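Local coordinates for unknown protein (Galdieria sulphuraria, PDB 2NYI) that is of unknown function but carries tandem ACT domains, a fold that in other proteins often serves as a regulatory, small-molecule-binding module, at residues A[59-63]-A[73-77]; A[90-96]-A[143-149]; A[109-113]-A[158-162]. One frame throughout, in Å; residues are numbered along the deposited sequence.

Interaction 1: A[59-63]-A[73-77]; sequences KLIQS and QISTR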
ATOM      1  N   LYS A  59     -18.520 -15.343   3.466  1.00 24.09           N
ATOM      2  CA  LYS A  59     -17.992 -16.705   3.413  1.00 23.83           C
ATOM      3  C   LYS A  59     -17.619 -17.116   1.990  1.00 22.49           C
ATOM      4  O   LYS A  59     -16.601 -17.789   1.802  1.00 22.70           O
ATOM      5  CB  LYS A  59     -18.992 -17.731   4.005  1.00 24.23           C
ATOM      6  CG  LYS A  59     -19.008 -17.813   5.538  1.00 30.32           C
ATOM      7  CD  LYS A  59     -20.203 -18.661   6.066  1.00 25.55           C
ATOM      8  CE  LYS A  59     -20.013 -19.102   7.520  1.00 39.47           C
ATOM      9  NZ  LYS A  59     -19.353 -18.062   8.356  1.00 47.22           N
ATOM     10  N   LEU A  60     -18.428 -16.724   0.998  1.00 20.75           N
ATOM     11  CA  LEU A  60     -18.149 -17.067  -0.399  1.00 22.13           C
ATOM     12  C   LEU A  60     -16.860 -16.395  -0.877  1.00 21.71           C
ATOM     13  O   LEU A  60     -16.034 -17.018  -1.548  1.00 23.54           O
ATOM     14  CB  LEU A  60     -19.309 -16.673  -1.326  1.00 22.16           C
ATOM     15  CG  LEU A  60     -19.201 -16.995  -2.826  1.00 20.98           C
ATOM     16  CD1 LEU A  60     -18.967 -18.497  -3.053  1.00 27.40           C
ATOM     17  CD2 LEU A  60     -20.437 -16.516  -3.611  1.00 24.30           C
ATOM     18  N   ILE A  61     -16.699 -15.127  -0.515  1.00 21.19           N
ATOM     19  CA  ILE A  61     -15.496 -14.359  -0.885  1.00 21.14           C
ATOM     20  C   ILE A  61     -14.264 -15.039  -0.281  1.00 20.74           C
ATOM     21  O   ILE A  61     -13.289 -15.342  -0.990  1.00 20.37           O
ATOM     22  CB  ILE A  61     -15.591 -12.887  -0.423  1.00 21.77           C
ATOM     23  CG1 ILE A  61     -16.743 -12.170  -1.148  1.00 24.08           C
ATOM     24  CG2 ILE A  61     -14.230 -12.142  -0.655  1.00 20.27           C
ATOM     25  CD1 ILE A  61     -17.233 -10.921  -0.425  1.00 26.10           C
ATOM     26  N   GLN A  62     -14.336 -15.321   1.018  1.00 20.43           N
ATOM     27  CA  GLN A  62     -13.203 -15.904   1.731  1.00 20.64           C
ATOM     28  C   GLN A  62     -12.804 -17.257   1.150  1.00 21.30           C
ATOM     29  O   GLN A  62     -11.612 -17.521   0.912  1.00 21.63           O
ATOM     30  CB  GLN A  62     -13.526 -16.046   3.224  1.00 21.66           C
ATOM     31  CG  GLN A  62     -12.402 -16.679   4.056  1.00 20.98           C
ATOM     32  CD  GLN A  62     -11.232 -15.748   4.282  1.00 27.37           C
ATOM     33  OE1 GLN A  62     -11.377 -14.518   4.251  1.00 25.98           O
ATOM     34  NE2 GLN A  62     -10.057 -16.336   4.521  1.00 22.95           N
ATOM     35  N   SER A  63     -13.798 -18.118   0.922  1.00 20.29           N
ATOM     36  CA  SER A  63     -13.548 -19.416   0.328  1.00 20.19           C
ATOM     37  C   SER A  63     -12.960 -19.331  -1.065  1.00 19.18           C
ATOM     38  O   SER A  63     -12.004 -20.057  -1.361  1.00 19.91           O
ATOM     39  CB  SER A  63     -14.834 -20.254   0.334  1.00 21.53           C
ATOM     40  OG  SER A  63     -15.066 -20.667   1.665  1.00 28.57           O
ATOM     41  N   GLN A  73      -2.371 -15.167   3.497  1.00 19.27           N
ATOM     42  CA  GLN A  73      -3.113 -14.783   4.689  1.00 22.00           C
ATOM     43  C   GLN A  73      -4.242 -13.860   4.225  1.00 22.16           C
ATOM     44  O   GLN A  73      -3.982 -12.743   3.752  1.00 21.89           O
ATOM     45  CB  GLN A  73      -2.154 -14.046   5.635  1.00 22.80           C
ATOM     46  CG  GLN A  73      -2.772 -13.316   6.811  1.00 23.76           C
ATOM     47  CD  GLN A  73      -1.716 -12.537   7.610  1.00 26.80           C
ATOM     48  OE1 GLN A  73      -0.917 -13.146   8.328  1.00 41.91           O
ATOM     49  NE2 GLN A  73      -1.708 -11.191   7.481  1.00 24.59           N
ATOM     50  N   ILE A  74      -5.485 -14.331   4.370  1.00 21.40           N
ATOM     51  CA  ILE A  74      -6.657 -13.656   3.819  1.00 20.98           C
ATOM     52  C   ILE A  74      -7.712 -13.489   4.914  1.00 21.16           C
ATOM     53  O   ILE A  74      -7.979 -14.436   5.666  1.00 20.51           O
ATOM     54  CB  ILE A  74      -7.283 -14.464   2.650  1.00 22.21           C
ATOM     55  CG1 ILE A  74      -6.292 -14.621   1.489  1.00 23.63           C
ATOM     56  CG2 ILE A  74      -8.602 -13.815   2.140  1.00 25.14           C
ATOM     57  CD1 ILE A  74      -6.670 -15.742   0.540  1.00 25.18           C
ATOM     58  N   SER A  75      -8.317 -12.307   4.986  1.00 21.31           N
ATOM     59  CA  SER A  75      -9.462 -12.107   5.898  1.00 22.55           C
ATOM     60  C   SER A  75     -10.541 -11.320   5.175  1.00 22.28           C
ATOM     61  O   SER A  75     -10.242 -10.532   4.278  1.00 21.18           O
ATOM     62  CB  SER A  75      -9.041 -11.414   7.200  1.00 23.33           C
ATOM     63  OG  SER A  75      -8.621 -10.078   6.964  1.00 30.24           O
ATOM     64  N   THR A  76     -11.793 -11.579   5.545  1.00 21.77           N
ATOM     65  CA  THR A  76     -12.943 -10.925   4.942  1.00 22.29           C
ATOM     66  C   THR A  76     -13.867 -10.558   6.105  1.00 23.01           C
ATOM     67  O   THR A  76     -14.156 -11.414   6.948  1.00 22.51           O
ATOM     68  CB  THR A  76     -13.707 -11.901   3.970  1.00 23.15           C
ATOM     69  OG1 THR A  76     -12.825 -12.371   2.943  1.00 24.22           O
ATOM     70  CG2 THR A  76     -14.903 -11.208   3.301  1.00 22.07           C
ATOM     71  N   ARG A  77     -14.343  -9.315   6.140  1.00 23.20           N
ATOM     72  CA  ARG A  77     -15.323  -8.895   7.139  1.00 24.30           C
ATOM     73  C   ARG A  77     -16.290  -7.928   6.490  1.00 25.06           C
ATOM     74  O   ARG A  77     -15.973  -7.336   5.454  1.00 23.46           O
ATOM     75  CB  ARG A  77     -14.661  -8.220   8.339  1.00 25.60           C
ATOM     76  CG  ARG A  77     -13.927  -6.932   8.007  1.00 24.80           C
ATOM     77  CD  ARG A  77     -13.424  -6.216   9.240  1.00 31.20           C
ATOM     78  NE  ARG A  77     -12.666  -5.022   8.869  1.00 32.50           N
ATOM     79  CZ  ARG A  77     -13.196  -3.810   8.671  1.00 38.06           C
ATOM     80  NH1 ARG A  77     -14.504  -3.587   8.808  1.00 35.29           N
ATOM     81  NH2 ARG A  77     -12.409  -2.802   8.340  1.00 31.71           N
TER
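Helix segment 59-63 runs nearly antiparallel to strand segment 73-77, their axes 8.1 Å apart at 169°, with Gln62 set across from Thr76. Gln62 carries the contact, and its carboxamide uses both ends on the strand. CG lies anti to the backbone N (chi1 179°) and the chain then bends at chi2 (74°), which brings the amide alongside the strand between Ile74 and Thr76. On the oxygen side, the hydroxyl Thr76 OG1 donates to Gln62 OE1 at 2.9 Å, slightly tilted from the carbonyl plane. On the nitrogen side, Gln62 NE2 gives a hydrogen bond to the backbone Ile74 O at 3.0 Å. This acceptor lies close to the glutamine amide plane, whereas NE2 itself stands above the plane of the Ile74 carbonyl. Donor and acceptor ends thus each have a mate, which fixes the rotation of the amide; NE2 is held a second time by Glu66 OE2, one helical turn further on. The methyl Ile74 CG2 packs against the same amide, 3.6 Å from Gln62 OE1. The apolar part is the methyl pair Ile61 CG2 and Thr76 CG2, 4.1 Å apart, the two side chains crossing at about a right angle. Thr76 thus turns both its branches to the helix, its hydroxyl to the glutamine and its methyl to the isoleucine. The contact lies at the surface of the ACT domain. Strand 73-78 is an outermost strand within the chain and pairs with strand 4-13, while Ile61 reaches on to Phe6 and Val8 of strand 4-13 and to Val51 and Leu53 of strand 44-53. Helix 59-68 is thereby seated on three strands, and Arg77 ties strand 73-78 to Asp44 of the second subunit by a salt bridge.

Interaction 2: A[90-96]-A[143-149]; sequences DTREYEL and SRVAFPF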
ATOM      1  N   ASP A  90     -14.540  18.526  10.794  1.00 30.01           N
ATOM      2  CA  ASP A  90     -13.418  19.441  10.637  1.00 28.17           C
ATOM      3  C   ASP A  90     -12.126  18.719  10.238  1.00 24.65           C
ATOM      4  O   ASP A  90     -11.104  19.360  10.005  1.00 24.70           O
ATOM      5  CB  ASP A  90     -13.182  20.206  11.932  1.00 27.96           C
ATOM      6  CG  ASP A  90     -14.454  20.817  12.478  1.00 35.59           C
ATOM      7  OD1 ASP A  90     -15.378  21.081  11.670  1.00 31.30           O
ATOM      8  OD2 ASP A  90     -14.529  21.023  13.707  1.00 31.96           O
ATOM      9  N   THR A  91     -12.170  17.400  10.165  1.00 24.18           N
ATOM     10  CA  THR A  91     -11.017  16.646   9.631  1.00 22.82           C
ATOM     11  C   THR A  91     -10.736  17.084   8.191  1.00 21.60           C
ATOM     12  O   THR A  91     -11.668  17.221   7.383  1.00 21.25           O
ATOM     13  CB  THR A  91     -11.276  15.133   9.690  1.00 24.96           C
ATOM     14  OG1 THR A  91     -11.453  14.746  11.053  1.00 26.88           O
ATOM     15  CG2 THR A  91     -10.100  14.338   9.108  1.00 20.91           C
ATOM     16  N   ARG A  92      -9.453  17.316   7.895  1.00 20.90           N
ATOM     17  CA  ARG A  92      -8.956  17.608   6.545  1.00 20.06           C
ATOM     18  C   ARG A  92      -7.728  16.718   6.271  1.00 22.73           C
ATOM     19  O   ARG A  92      -7.098  16.206   7.207  1.00 22.47           O
ATOM     20  CB  ARG A  92      -8.589  19.098   6.394  1.00 18.92           C
ATOM     21  CG  ARG A  92      -9.781  20.107   6.494  1.00 15.67           C
ATOM     22  CD  ARG A  92     -10.823  19.897   5.391  1.00 24.34           C
ATOM     23  NE  ARG A  92     -11.915  20.879   5.500  1.00 22.30           N
ATOM     24  CZ  ARG A  92     -12.982  20.763   6.289  1.00 23.42           C
ATOM     25  NH1 ARG A  92     -13.138  19.698   7.069  1.00 26.13           N
ATOM     26  NH2 ARG A  92     -13.901  21.735   6.302  1.00 23.24           N
ATOM     27  N   GLU A  93      -7.406  16.528   4.995  1.00 21.80           N
ATOM     28  CA  GLU A  93      -6.243  15.739   4.643  1.00 21.49           C
ATOM     29  C   GLU A  93      -5.121  16.655   4.210  1.00 21.93           C
ATOM     30  O   GLU A  93      -5.361  17.761   3.672  1.00 20.47           O
ATOM     31  CB  GLU A  93      -6.598  14.709   3.576  1.00 21.53           C
ATOM     32  CG  GLU A  93      -7.616  13.706   4.091  1.00 28.75           C
ATOM     33  CD  GLU A  93      -7.805  12.515   3.161  1.00 39.54           C
ATOM     34  OE1 GLU A  93      -7.601  12.661   1.942  1.00 46.40           O
ATOM     35  OE2 GLU A  93      -8.180  11.433   3.657  1.00 50.86           O
ATOM     36  N   TYR A  94      -3.904  16.191   4.468  1.00 21.82           N
ATOM     37  CA  TYR A  94      -2.700  16.964   4.281  1.00 20.71           C
ATOM     38  C   TYR A  94      -1.653  16.038   3.704  1.00 20.91           C
ATOM     39  O   TYR A  94      -1.562  14.866   4.092  1.00 21.73           O
ATOM     40  CB  TYR A  94      -2.176  17.487   5.619  1.00 20.38           C
ATOM     41  CG  TYR A  94      -3.129  18.441   6.311  1.00 19.14           C
ATOM     42  CD1 TYR A  94      -2.998  19.809   6.155  1.00 23.57           C
ATOM     43  CD2 TYR A  94      -4.156  17.961   7.108  1.00 18.09           C
ATOM     44  CE1 TYR A  94      -3.884  20.699   6.776  1.00 28.67           C
ATOM     45  CE2 TYR A  94      -5.083  18.849   7.715  1.00 18.61           C
ATOM     46  CZ  TYR A  94      -4.921  20.206   7.554  1.00 23.94           C
ATOM     47  OH  TYR A  94      -5.803  21.082   8.179  1.00 23.63           O
ATOM     48  N   GLU A  95      -0.861  16.579   2.802  1.00 21.26           N
ATOM     49  CA  GLU A  95       0.270  15.841   2.246  1.00 22.40           C
ATOM     50  C   GLU A  95       1.482  16.227   3.086  1.00 22.98           C
ATOM     51  O   GLU A  95       1.738  17.418   3.330  1.00 22.94           O
ATOM     52  CB  GLU A  95       0.480  16.189   0.770  1.00 23.93           C
ATOM     53  CG  GLU A  95      -0.604  15.623  -0.153  1.00 29.72           C
ATOM     54  CD  GLU A  95      -0.521  14.093  -0.318  1.00 47.79           C
ATOM     55  OE1 GLU A  95       0.549  13.496  -0.035  1.00 48.50           O
ATOM     56  OE2 GLU A  95      -1.530  13.485  -0.748  1.00 45.83           O
ATOM     57  N   LEU A  96       2.192  15.211   3.553  1.00 22.54           N
ATOM     58  CA  LEU A  96       3.350  15.397   4.410  1.00 24.27           C
ATOM     59  C   LEU A  96       4.575  14.864   3.682  1.00 24.69           C
ATOM     60  O   LEU A  96       4.553  13.745   3.131  1.00 23.97           O
ATOM     61  CB  LEU A  96       3.120  14.672   5.748  1.00 25.10           C
ATOM     62  CG  LEU A  96       4.295  14.492   6.726  1.00 25.46           C
ATOM     63  CD1 LEU A  96       4.677  15.823   7.363  1.00 24.39           C
ATOM     64  CD2 LEU A  96       3.893  13.531   7.805  1.00 26.36           C
ATOM     65  N   SER A 143       3.613  11.114   2.686  1.00 22.62           N
ATOM     66  CA  SER A 143       2.502  10.588   3.451  1.00 21.92           C
ATOM     67  C   SER A 143       1.252  11.453   3.217  1.00 23.38           C
ATOM     68  O   SER A 143       1.359  12.649   2.905  1.00 25.37           O
ATOM     69  CB  SER A 143       2.884  10.604   4.936  1.00 23.36           C
ATOM     70  OG  SER A 143       2.013   9.805   5.725  1.00 34.40           O
ATOM     71  N   ARG A 144       0.085  10.831   3.341  1.00 22.52           N
ATOM     72  CA  ARG A 144      -1.164  11.576   3.462  1.00 21.60           C
ATOM     73  C   ARG A 144      -1.713  11.323   4.857  1.00 22.94           C
ATOM     74  O   ARG A 144      -1.868  10.163   5.285  1.00 22.65           O
ATOM     75  CB  ARG A 144      -2.156  11.130   2.397  1.00 22.45           C
ATOM     76  CG  ARG A 144      -3.369  12.038   2.222  1.00 28.84           C
ATOM     77  CD  ARG A 144      -4.189  11.449   1.088  1.00 39.01           C
ATOM     78  NE  ARG A 144      -5.331  12.254   0.679  1.00 51.34           N
ATOM     79  CZ  ARG A 144      -5.407  12.932  -0.464  1.00 56.50           C
ATOM     80  NH1 ARG A 144      -4.390  12.931  -1.320  1.00 54.01           N
ATOM     81  NH2 ARG A 144      -6.505  13.620  -0.749  1.00 61.13           N
ATOM     82  N   VAL A 145      -1.988  12.409   5.576  1.00 23.04           N
ATOM     83  CA  VAL A 145      -2.474  12.332   6.956  1.00 21.65           C
ATOM     84  C   VAL A 145      -3.757  13.143   7.099  1.00 22.59           C
ATOM     85  O   VAL A 145      -4.028  14.019   6.284  1.00 22.04           O
ATOM     86  CB  VAL A 145      -1.401  12.847   7.988  1.00 21.49           C
ATOM     87  CG1 VAL A 145      -0.097  12.052   7.858  1.00 24.74           C
ATOM     88  CG2 VAL A 145      -1.147  14.382   7.845  1.00 23.40           C
ATOM     89  N   ALA A 146      -4.551  12.830   8.122  1.00 22.54           N
ATOM     90  CA  ALA A 146      -5.818  13.512   8.338  1.00 20.66           C
ATOM     91  C   ALA A 146      -5.950  13.914   9.794  1.00 22.42           C
ATOM     92  O   ALA A 146      -5.723  13.105  10.702  1.00 23.37           O
ATOM     93  CB  ALA A 146      -6.992  12.623   7.932  1.00 21.90           C
ATOM     94  N   PHE A 147      -6.345  15.167  10.000  1.00 22.32           N
ATOM     95  CA  PHE A 147      -6.627  15.672  11.333  1.00 21.72           C
ATOM     96  C   PHE A 147      -7.493  16.922  11.260  1.00 22.45           C
ATOM     97  O   PHE A 147      -7.592  17.561  10.195  1.00 22.17           O
ATOM     98  CB  PHE A 147      -5.323  15.933  12.111  1.00 23.07           C
ATOM     99  CG  PHE A 147      -4.387  16.904  11.437  1.00 23.89           C
ATOM    100  CD1 PHE A 147      -4.605  18.278  11.533  1.00 20.97           C
ATOM    101  CD2 PHE A 147      -3.281  16.444  10.716  1.00 24.14           C
ATOM    102  CE1 PHE A 147      -3.754  19.179  10.923  1.00 21.70           C
ATOM    103  CE2 PHE A 147      -2.422  17.334  10.090  1.00 19.16           C
ATOM    104  CZ  PHE A 147      -2.638  18.708  10.205  1.00 23.24           C
ATOM    105  N   PRO A 148      -8.152  17.277  12.391  1.00 22.49           N
ATOM    106  CA  PRO A 148      -8.963  18.505  12.404  1.00 22.38           C
ATOM    107  C   PRO A 148      -8.135  19.732  12.066  1.00 22.60           C
ATOM    108  O   PRO A 148      -7.098  19.982  12.700  1.00 22.23           O
ATOM    109  CB  PRO A 148      -9.458  18.594  13.856  1.00 20.77           C
ATOM    110  CG  PRO A 148      -9.482  17.148  14.331  1.00 24.98           C
ATOM    111  CD  PRO A 148      -8.248  16.532  13.659  1.00 22.38           C
ATOM    112  N   PHE A 149      -8.602  20.509  11.088  1.00 22.48           N
ATOM    113  CA  PHE A 149      -7.830  21.642  10.584  1.00 22.33           C
ATOM    114  C   PHE A 149      -7.390  22.661  11.656  1.00 21.99           C
ATOM    115  O   PHE A 149      -6.346  23.292  11.490  1.00 21.72           O
ATOM    116  CB  PHE A 149      -8.537  22.353   9.412  1.00 22.53           C
ATOM    117  CG  PHE A 149      -9.786  23.103   9.804  1.00 26.13           C
ATOM    118  CD1 PHE A 149      -9.703  24.359  10.418  1.00 26.60           C
ATOM    119  CD2 PHE A 149     -11.042  22.571   9.536  1.00 24.66           C
ATOM    120  CE1 PHE A 149     -10.860  25.055  10.799  1.00 20.96           C
ATOM    121  CE2 PHE A 149     -12.206  23.263   9.903  1.00 20.82           C
ATOM    122  CZ  PHE A 149     -12.112  24.502  10.539  1.00 26.39           C
TER
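Two neighbouring strands of the second four-stranded antiparallel sheet meet here, Arg92 pairing with Phe147, Tyr94 with Val145 and Leu96 with Ser143 as hydrogen-bonded pairs. Leu96 N reaches Ser143 O at 2.8 Å in an almost straight bond (177°), and Phe149 N, at the other end, donates to Asp90 O. On the face bearing Tyr94, its ring and that of Phe147 form an offset stack with planes at 2° and centroids 4.2 Å apart. Phe147 CG sits between the backbone N and carbonyl carbon (chi1 58°), which folds the ring over that of Tyr94. Beyond it, Tyr94 OH packs against Phe149 CB at 3.3 Å. The other face carries charge: the extended Arg144 is salt-bridged to two glutamates. Glu93 OE1 is taken by Arg144 NE at 2.6 Å, within the guanidinium plane but from above the carboxylate plane, and weakly by NH2; Arg144 NH1 makes a weak bond to Glu95 OE2 at 3.0 Å. A leucine in place of Arg144 would probably leave both carboxylates without their cationic mate, on the same face of one strand. Leu96 and Val145 turn to the helix side, where both meet Leu114. Strands 91-99 and 137-148 are the two inner strands of a 2-3-1-4 sheet, the order of the ferredoxin-like βαββαβ fold of ACT domains.

Interaction 3: A[109-113]-A[158-162]; sequences AVTAV and ALSRV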
ATOM      1  N   ALA A 109      10.154   9.804  15.410  1.00 25.31           N
ATOM      2  CA  ALA A 109       9.945  11.211  15.782  1.00 26.07           C
ATOM      3  C   ALA A 109       8.773  11.870  15.039  1.00 26.14           C
ATOM      4  O   ALA A 109       7.976  12.573  15.656  1.00 25.31           O
ATOM      5  CB  ALA A 109      11.226  12.024  15.589  1.00 24.92           C
ATOM      6  N   VAL A 110       8.684  11.646  13.722  1.00 25.91           N
ATOM      7  CA  VAL A 110       7.619  12.246  12.909  1.00 25.69           C
ATOM      8  C   VAL A 110       6.285  11.648  13.310  1.00 25.53           C
ATOM      9  O   VAL A 110       5.332  12.377  13.593  1.00 24.91           O
ATOM     10  CB  VAL A 110       7.848  12.057  11.386  1.00 24.90           C
ATOM     11  CG1 VAL A 110       6.641  12.549  10.583  1.00 24.13           C
ATOM     12  CG2 VAL A 110       9.131  12.782  10.945  1.00 27.87           C
ATOM     13  N   THR A 111       6.219  10.317  13.341  1.00 23.98           N
ATOM     14  CA  THR A 111       4.975   9.633  13.696  1.00 23.69           C
ATOM     15  C   THR A 111       4.535   9.876  15.155  1.00 23.44           C
ATOM     16  O   THR A 111       3.358   9.846  15.461  1.00 22.13           O
ATOM     17  CB  THR A 111       5.032   8.127  13.362  1.00 24.94           C
ATOM     18  OG1 THR A 111       6.075   7.498  14.110  1.00 23.74           O
ATOM     19  CG2 THR A 111       5.298   7.916  11.863  1.00 19.74           C
ATOM     20  N   ALA A 112       5.476  10.145  16.060  1.00 24.44           N
ATOM     21  CA  ALA A 112       5.100  10.511  17.442  1.00 24.96           C
ATOM     22  C   ALA A 112       4.284  11.800  17.482  1.00 25.56           C
ATOM     23  O   ALA A 112       3.284  11.895  18.202  1.00 24.22           O
ATOM     24  CB  ALA A 112       6.360  10.640  18.333  1.00 26.15           C
ATOM     25  N   VAL A 113       4.727  12.791  16.707  1.00 27.15           N
ATOM     26  CA  VAL A 113       4.003  14.054  16.548  1.00 27.65           C
ATOM     27  C   VAL A 113       2.571  13.788  16.063  1.00 27.45           C
ATOM     28  O   VAL A 113       1.605  14.281  16.643  1.00 27.09           O
ATOM     29  CB  VAL A 113       4.736  15.010  15.560  1.00 29.20           C
ATOM     30  CG1 VAL A 113       3.853  16.200  15.188  1.00 30.60           C
ATOM     31  CG2 VAL A 113       6.043  15.515  16.154  1.00 25.34           C
ATOM     32  N   ALA A 158       5.173  21.539  16.030  1.00 28.07           N
ATOM     33  CA  ALA A 158       5.770  20.271  16.489  1.00 28.60           C
ATOM     34  C   ALA A 158       6.693  19.644  15.445  1.00 28.07           C
ATOM     35  O   ALA A 158       7.760  19.110  15.798  1.00 29.39           O
ATOM     36  CB  ALA A 158       4.689  19.288  16.918  1.00 28.62           C
ATOM     37  N   LEU A 159       6.315  19.722  14.170  1.00 27.16           N
ATOM     38  CA  LEU A 159       7.153  19.168  13.094  1.00 27.57           C
ATOM     39  C   LEU A 159       8.442  19.992  12.911  1.00 28.66           C
ATOM     40  O   LEU A 159       9.465  19.465  12.470  1.00 29.18           O
ATOM     41  CB  LEU A 159       6.381  19.051  11.773  1.00 27.96           C
ATOM     42  CG  LEU A 159       5.257  17.992  11.710  1.00 24.08           C
ATOM     43  CD1 LEU A 159       4.465  18.113  10.413  1.00 31.08           C
ATOM     44  CD2 LEU A 159       5.821  16.574  11.874  1.00 25.99           C
ATOM     45  N   SER A 160       8.389  21.270  13.279  1.00 28.79           N
ATOM     46  CA  SER A 160       9.573  22.136  13.231  1.00 29.69           C
ATOM     47  C   SER A 160      10.638  21.722  14.260  1.00 28.96           C
ATOM     48  O   SER A 160      11.835  21.781  13.962  1.00 29.64           O
ATOM     49  CB  SER A 160       9.174  23.607  13.403  1.00 29.86           C
ATOM     50  OG  SER A 160       8.992  23.918  14.774  1.00 38.45           O
ATOM     51  N   ARG A 161      10.213  21.279  15.445  1.00 28.28           N
ATOM     52  CA  ARG A 161      11.129  20.694  16.435  1.00 30.48           C
ATOM     53  C   ARG A 161      11.848  19.475  15.863  1.00 29.34           C
ATOM     54  O   ARG A 161      13.062  19.303  16.048  1.00 28.40           O
ATOM     55  CB  ARG A 161      10.395  20.272  17.708  1.00 30.50           C
ATOM     56  CG  ARG A 161       9.846  21.406  18.545  1.00 35.86           C
ATOM     57  CD  ARG A 161       9.202  20.869  19.824  1.00 34.31           C
ATOM     58  NE  ARG A 161      10.180  20.467  20.844  1.00 53.39           N
ATOM     59  CZ  ARG A 161      10.650  21.265  21.805  1.00 57.26           C
ATOM     60  NH1 ARG A 161      10.240  22.528  21.900  1.00 56.21           N
ATOM     61  NH2 ARG A 161      11.536  20.797  22.679  1.00 56.11           N
ATOM     62  N   VAL A 162      11.090  18.619  15.178  1.00 28.55           N
ATOM     63  CA  VAL A 162      11.664  17.442  14.524  1.00 27.85           C
ATOM     64  C   VAL A 162      12.710  17.865  13.495  1.00 27.00           C
ATOM     65  O   VAL A 162      13.797  17.295  13.448  1.00 27.16           O
ATOM     66  CB  VAL A 162      10.575  16.562  13.840  1.00 28.17           C
ATOM     67  CG1 VAL A 162      11.223  15.365  13.130  1.00 27.68           C
ATOM     68  CG2 VAL A 162       9.557  16.083  14.865  1.00 26.19           C
TER
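Val113 and Val162 meet between two helices that run antiparallel at 168°, their short axes 9.7 Å apart. From Val113 CB, which itself lies 4.1 Å from Leu159 CD2, the side chain forks into two methyls that part along the partner helix. CG1, turned anti to the backbone N (chi1 169°), takes the N-terminal end of segment 158-162: it presses on the methyl Ala158 CB at 3.6 Å and also touches Leu159 CD2 at 3.9 Å. CG2, beside the backbone N, goes to Val162 instead, meeting its CG2 at 3.8 Å. One valine thus touches three residues spaced along one turn of the opposite helix. Val162 answers in kind one turn back on segment 109-113. Its CG2 also lies against the backbone Ala109 O at 3.9 Å, while its CG1 is 4.0 Å from Val110 CG2 and 4.1 Å from Ala109 CB, crossing Val110 at about a right angle. The small alanines at the two ends, Ala109 facing Val162 and Ala158 facing Val113, probably let the backbones come near enough for these branched side chains to mesh. On the sheet side, Leu159 and Val110 lean toward strand 91-99, with Leu159 reaching further to Ile170 and Leu172 of strand 169-174. On the far side of helix 106-116, Thr111 and Ala112 pack on His20 of the second subunit. No hydrogen bond or charge pair joins the two segments, so the contact rests on van der Waals packing, chiefly of methyl groups, consistent with two helices held side by side by their shared apolar seat on the sheet.

How the interactions relate
Interactions 2 and 3 belong to the second four-stranded sheet and its two helices and touch: Leu96 CD1 meets Leu159 CD1 at 3.8 Å, and its CD2 meets Val110. Interaction 2 joins inner strands, with an aromatic and aliphatic face toward the helices and a salt-bridged one turned away; interaction 3 joins the two helices over that sheet and is wholly apolar. Both are partly buried. Interaction 1 lies in the first sheet with its helices, its centre 31 Å from that of interaction 2, and is a surface contact in which a helix meets strand 73-78 mainly through amide and hydroxyl bonds. Interactions 1 and 3 each border the second subunit.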